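Local coordinates for diaphanous protein (Entamoeba histolytica, PDB 4DVG) that is a formin of the diaphanous family, whose GTPase-binding and FH3 regions probably bind Rho-type GTPases and regulate actin assembly, at residues Asp259-Phe264 with Asp296-Asp301; Ala208-Val213 with Met219-Ser224. All coordinates share one frame; numbering follows the deposited sequence.

Interaction 1: residues Asp259-Phe264 with Asp296-Asp301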
# COMPACT_ATOMS: atom_id res chain seq x y z
N ASP B 259 -24.49 -20.56 19.29
CA ASP B 259 -25.39 -19.95 18.29
C ASP B 259 -24.73 -19.50 16.98
O ASP B 259 -25.21 -19.83 15.89
CB ASP B 259 -26.12 -18.76 18.93
CG ASP B 259 -27.19 -18.17 18.02
OD1 ASP B 259 -28.29 -18.76 17.94
OD2 ASP B 259 -26.92 -17.11 17.40
N VAL B 260 -23.65 -18.72 17.10
CA VAL B 260 -22.88 -18.26 15.95
C VAL B 260 -22.27 -19.44 15.18
O VAL B 260 -22.43 -19.55 13.95
CB VAL B 260 -21.75 -17.30 16.40
CG1 VAL B 260 -20.72 -17.16 15.31
CG2 VAL B 260 -22.31 -15.94 16.79
N ARG B 261 -21.58 -20.31 15.90
CA ARG B 261 -21.04 -21.51 15.27
C ARG B 261 -22.12 -22.39 14.60
O ARG B 261 -21.87 -22.97 13.55
CB ARG B 261 -20.18 -22.32 16.24
CG ARG B 261 -19.58 -23.56 15.59
CD ARG B 261 -18.73 -24.36 16.53
NE ARG B 261 -19.07 -23.99 17.90
CZ ARG B 261 -18.18 -23.77 18.85
NH1 ARG B 261 -16.87 -23.87 18.61
NH2 ARG B 261 -18.61 -23.45 20.04
N ASN B 262 -23.31 -22.48 15.20
CA ASN B 262 -24.40 -23.24 14.56
C ASN B 262 -24.71 -22.66 13.16
O ASN B 262 -24.82 -23.43 12.20
CB ASN B 262 -25.66 -23.30 15.42
CG ASN B 262 -25.58 -24.34 16.55
OD1 ASN B 262 -24.70 -25.22 16.58
ND2 ASN B 262 -26.52 -24.24 17.50
N SER B 263 -24.84 -21.33 13.06
CA SER B 263 -25.00 -20.65 11.77
C SER B 263 -23.93 -21.07 10.76
O SER B 263 -24.20 -21.18 9.57
CB SER B 263 -24.87 -19.13 11.92
OG SER B 263 -25.70 -18.58 12.90
N PHE B 264 -22.70 -21.25 11.22
CA PHE B 264 -21.62 -21.64 10.32
C PHE B 264 -21.72 -23.11 9.99
O PHE B 264 -21.50 -23.52 8.85
CB PHE B 264 -20.24 -21.31 10.91
CG PHE B 264 -19.81 -19.89 10.71
CD1 PHE B 264 -19.34 -19.46 9.48
CD2 PHE B 264 -19.89 -18.97 11.76
CE1 PHE B 264 -18.95 -18.14 9.30
CE2 PHE B 264 -19.51 -17.64 11.58
CZ PHE B 264 -19.03 -17.23 10.35
N ASP B 296 -11.04 -27.46 18.72
CA ASP B 296 -10.76 -27.45 20.15
C ASP B 296 -11.83 -26.66 20.93
O ASP B 296 -12.18 -27.03 22.05
CB ASP B 296 -9.35 -26.90 20.45
CG ASP B 296 -8.23 -27.80 19.93
OD1 ASP B 296 -8.47 -29.02 19.75
OD2 ASP B 296 -7.10 -27.30 19.72
N SER B 297 -12.33 -25.58 20.36
CA SER B 297 -13.33 -24.74 21.04
C SER B 297 -14.72 -25.35 20.92
O SER B 297 -15.55 -25.21 21.82
CB SER B 297 -13.27 -23.30 20.49
OG SER B 297 -14.37 -22.48 20.86
N TRP B 298 -14.97 -26.04 19.81
CA TRP B 298 -16.25 -26.71 19.57
C TRP B 298 -16.41 -27.87 20.52
O TRP B 298 -17.52 -28.18 20.95
CB TRP B 298 -16.30 -27.26 18.15
CG TRP B 298 -17.63 -27.80 17.76
CD1 TRP B 298 -18.81 -27.60 18.39
CD2 TRP B 298 -17.91 -28.65 16.64
NE1 TRP B 298 -19.82 -28.25 17.74
CE2 TRP B 298 -19.30 -28.91 16.66
CE3 TRP B 298 -17.13 -29.20 15.62
CZ2 TRP B 298 -19.93 -29.70 15.68
CZ3 TRP B 298 -17.76 -30.00 14.65
CH2 TRP B 298 -19.15 -30.25 14.70
N GLU B 299 -15.30 -28.53 20.84
CA GLU B 299 -15.35 -29.72 21.66
C GLU B 299 -15.53 -29.37 23.13
O GLU B 299 -16.26 -30.04 23.86
CB GLU B 299 -14.09 -30.57 21.45
CG GLU B 299 -14.13 -31.93 22.15
OE1 GLU B 299 -15.60 -32.89 20.54
OE2 GLU B 299 -16.07 -33.21 22.68
N GLU B 300 -14.88 -28.30 23.56
CA GLU B 300 -14.98 -27.87 24.95
C GLU B 300 -16.43 -27.48 25.21
O GLU B 300 -17.00 -27.80 26.24
CB GLU B 300 -14.02 -26.70 25.23
CG GLU B 300 -12.54 -27.13 25.27
CD GLU B 300 -11.58 -25.98 24.99
OE1 GLU B 300 -12.00 -24.81 25.09
OE2 GLU B 300 -10.40 -26.25 24.66
N ASP B 301 -17.02 -26.82 24.22
CA ASP B 301 -18.42 -26.42 24.29
C ASP B 301 -19.41 -27.60 24.34
O ASP B 301 -20.42 -27.52 25.02
CB ASP B 301 -18.73 -25.46 23.13
CG ASP B 301 -18.17 -24.07 23.36
OD1 ASP B 301 -17.31 -23.90 24.26
OD2 ASP B 301 -18.60 -23.13 22.66

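Interaction 2: residues Ala208-Val213 with Met219-Ser224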
# COMPACT_ATOMS: atom_id res chain seq x y z
N ALA B 208 -23.80 -6.27 10.93
CA ALA B 208 -23.74 -6.11 9.49
C ALA B 208 -24.04 -7.43 8.78
O ALA B 208 -24.63 -7.44 7.71
CB ALA B 208 -22.40 -5.54 9.05
N PHE B 209 -23.62 -8.54 9.37
CA PHE B 209 -23.89 -9.85 8.82
C PHE B 209 -25.36 -10.21 8.99
O PHE B 209 -25.92 -10.91 8.16
CB PHE B 209 -23.02 -10.92 9.46
CG PHE B 209 -21.69 -11.08 8.82
CD1 PHE B 209 -21.59 -11.59 7.54
CD2 PHE B 209 -20.54 -10.73 9.50
CE1 PHE B 209 -20.35 -11.75 6.93
CE2 PHE B 209 -19.30 -10.90 8.91
CZ PHE B 209 -19.20 -11.41 7.62
N SER B 210 -25.98 -9.73 10.06
CA SER B 210 -27.40 -9.96 10.28
C SER B 210 -28.22 -9.10 9.33
O SER B 210 -29.31 -9.48 8.90
CB SER B 210 -27.78 -9.66 11.72
OG SER B 210 -27.24 -10.64 12.58
N ASN B 211 -27.67 -7.95 8.99
CA ASN B 211 -28.37 -7.05 8.09
C ASN B 211 -28.36 -7.52 6.65
O ASN B 211 -29.31 -7.28 5.92
CB ASN B 211 -27.90 -5.61 8.28
CG ASN B 211 -28.38 -5.03 9.61
OD1 ASN B 211 -29.52 -5.30 10.05
ND2 ASN B 211 -27.51 -4.27 10.28
N LEU B 212 -27.31 -8.22 6.24
CA LEU B 212 -27.28 -8.79 4.91
C LEU B 212 -28.38 -9.84 4.80
O LEU B 212 -28.98 -10.02 3.75
CB LEU B 212 -25.93 -9.43 4.61
CG LEU B 212 -24.68 -8.59 4.41
CD1 LEU B 212 -23.80 -9.27 3.38
CD2 LEU B 212 -25.02 -7.16 3.97
N VAL B 213 -28.62 -10.57 5.88
CA VAL B 213 -29.66 -11.56 5.86
C VAL B 213 -31.02 -10.87 5.76
O VAL B 213 -31.82 -11.22 4.89
CB VAL B 213 -29.60 -12.45 7.10
CG1 VAL B 213 -30.77 -13.42 7.11
CG2 VAL B 213 -28.28 -13.21 7.11
N MSE B 219 -28.92 -15.48 1.90
CA MSE B 219 -30.05 -16.38 2.08
C MSE B 219 -29.95 -16.93 3.49
O MSE B 219 -30.95 -17.21 4.14
CB MSE B 219 -29.99 -17.49 1.05
SE MSE B 219 -31.09 -19.48 -0.63
CE MSE B 219 -31.41 -18.12 -2.00
N LYS B 220 -28.72 -17.08 3.95
CA LYS B 220 -28.47 -17.48 5.33
C LYS B 220 -27.31 -16.65 5.89
O LYS B 220 -26.49 -16.14 5.13
CB LYS B 220 -28.18 -18.97 5.41
CG LYS B 220 -29.43 -19.86 5.28
CD LYS B 220 -29.14 -21.25 5.85
CE LYS B 220 -30.32 -22.21 5.72
NZ LYS B 220 -29.93 -23.66 5.90
N LYS B 221 -27.26 -16.50 7.21
CA LYS B 221 -26.23 -15.65 7.82
C LYS B 221 -24.88 -16.12 7.37
O LYS B 221 -24.62 -17.32 7.37
CB LYS B 221 -26.29 -15.72 9.34
CG LYS B 221 -25.92 -14.43 10.07
CD LYS B 221 -26.04 -14.69 11.56
CE LYS B 221 -25.66 -13.52 12.43
NZ LYS B 221 -25.73 -13.97 13.85
N PHE B 222 -24.01 -15.19 6.98
CA PHE B 222 -22.63 -15.53 6.66
C PHE B 222 -22.42 -16.18 5.29
O PHE B 222 -21.30 -16.53 4.96
CB PHE B 222 -22.08 -16.46 7.73
CG PHE B 222 -22.02 -15.86 9.09
CD1 PHE B 222 -21.57 -14.57 9.27
CD2 PHE B 222 -22.40 -16.60 10.20
CE1 PHE B 222 -21.50 -14.02 10.54
CE2 PHE B 222 -22.34 -16.06 11.45
CZ PHE B 222 -21.89 -14.78 11.63
N LEU B 223 -23.47 -16.33 4.50
CA LEU B 223 -23.35 -17.15 3.30
C LEU B 223 -22.34 -16.62 2.29
O LEU B 223 -21.40 -17.33 1.91
CB LEU B 223 -24.71 -17.35 2.65
CG LEU B 223 -24.74 -18.28 1.44
CD1 LEU B 223 -24.22 -19.67 1.80
CD2 LEU B 223 -26.15 -18.34 0.92
N SER B 224 -22.50 -15.38 1.85
CA SER B 224 -21.61 -14.89 0.80
C SER B 224 -20.13 -14.78 1.23
O SER B 224 -19.24 -15.14 0.46
CB SER B 224 -22.13 -13.61 0.13
OG SER B 224 -22.49 -12.64 1.07
O HOH W 1 -24.90 -12.72 6.54

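Interaction 1: residues Asp259-Phe264 with Asp296-Asp301
Helix 254-265 and helix 290-309 face each other through Arg-261 and Trp-298, the residues with the nearest CA atoms (8.3 Å); the short segment axes run 12.0 Å apart at closest approach, with an angle of 122° between their N-to-C directions. Across so wide a gap the contact depends on the long side chain of Arg-261. Its first two torsions are both anti, carrying CD straight out from the helix, and a bend at chi3 then turns the guanidinium toward the backbone of Trp-298. Arg-261 CD lies over the face of the Trp-298 indole, 4.0 Å from the centroid of its five-membered ring, a CH-pi contact. The guanidinium plane departs by only 23° from that of the ring. At the far end, NH2 of Arg-261 meets OD2 of Asp-301 at 2.6 Å, a salt bridge whose hydrogen bond is weak because the N-H...O angle is only 120°. OD2 approaches at the guanidinium edge, while the carboxylate stands almost perpendicular to it. Asp-301 also pairs with Arg-257, so two arginines of helix 254-265 converge on one carboxylate. This combination of a buried salt bridge and an arginine crossing an indole face with its CD joins two helices of the all-helical FH3 region.

Interaction 2: residues Ala208-Val213 with Met219-Ser224
Phe-209 and Phe-222 both hold CG anti to their own carbonyl carbon (chi1 -86° and -63°), which swings the two rings into the space between helix 203-213 and the turn that follows. They form an edge-to-face pair with centroids 4.8 Å apart and planes at 66°. Phe-222 supplies the edge: its CD1 and CE1 come over the face of Phe-209, with CE1 3.4 Å from Phe-209 CG. At the edge of the Phe-209 ring, in its plane, a water bridges the backbones, donating to Phe-209 O at 2.6 Å and accepting from Phe-222 N at 2.7 Å, thereby satisfying a carbonyl and an amide across the contact. Farther along the helix, CG2 of Val-213 abuts the backbone of Lys-221, 3.3 Å from its CA. The Lys-221 chain, extended beyond CG, runs back beside the helix until CE lies 3.3 Å from Ser-210 OG. A type II turn from Lys-220 to Leu-223, closed by the bond from Leu-223 N to Lys-220 O, places Phe-222 at the N-cap position of helix 223-228. The contact thus folds the start of that helix against helix 203-213, whose Phe-209 and Leu-212 also touch Leu-162 of helix 160-165, while Phe-222 reaches Ile-267.

How the interactions relate
Interaction 2 precedes interaction 1 along the chain, and both belong to the FH3 region. Their centres are 18 Å apart, yet they touch directly: the rings of Phe-264 and Phe-222 stack, with Phe-264 CE2 3.2 Å from Phe-222 CE2. Ser-263 adds packing beside them, its CB lying 3.9 Å from Phe-222 CD2. Helix 254-265 therefore belongs to both neighbourhoods, sending Arg-261 toward 296-301 while Ser-263 and Phe-264 meet the turn of 219-224. Phe-222 in turn connects Phe-209 with Phe-264, making an aromatic series from helix 203-213 to helix 254-265. The evidence supports packing that joins helix 203-213, through Phe-222, to helix 254-265; no bound ligand enters either contact.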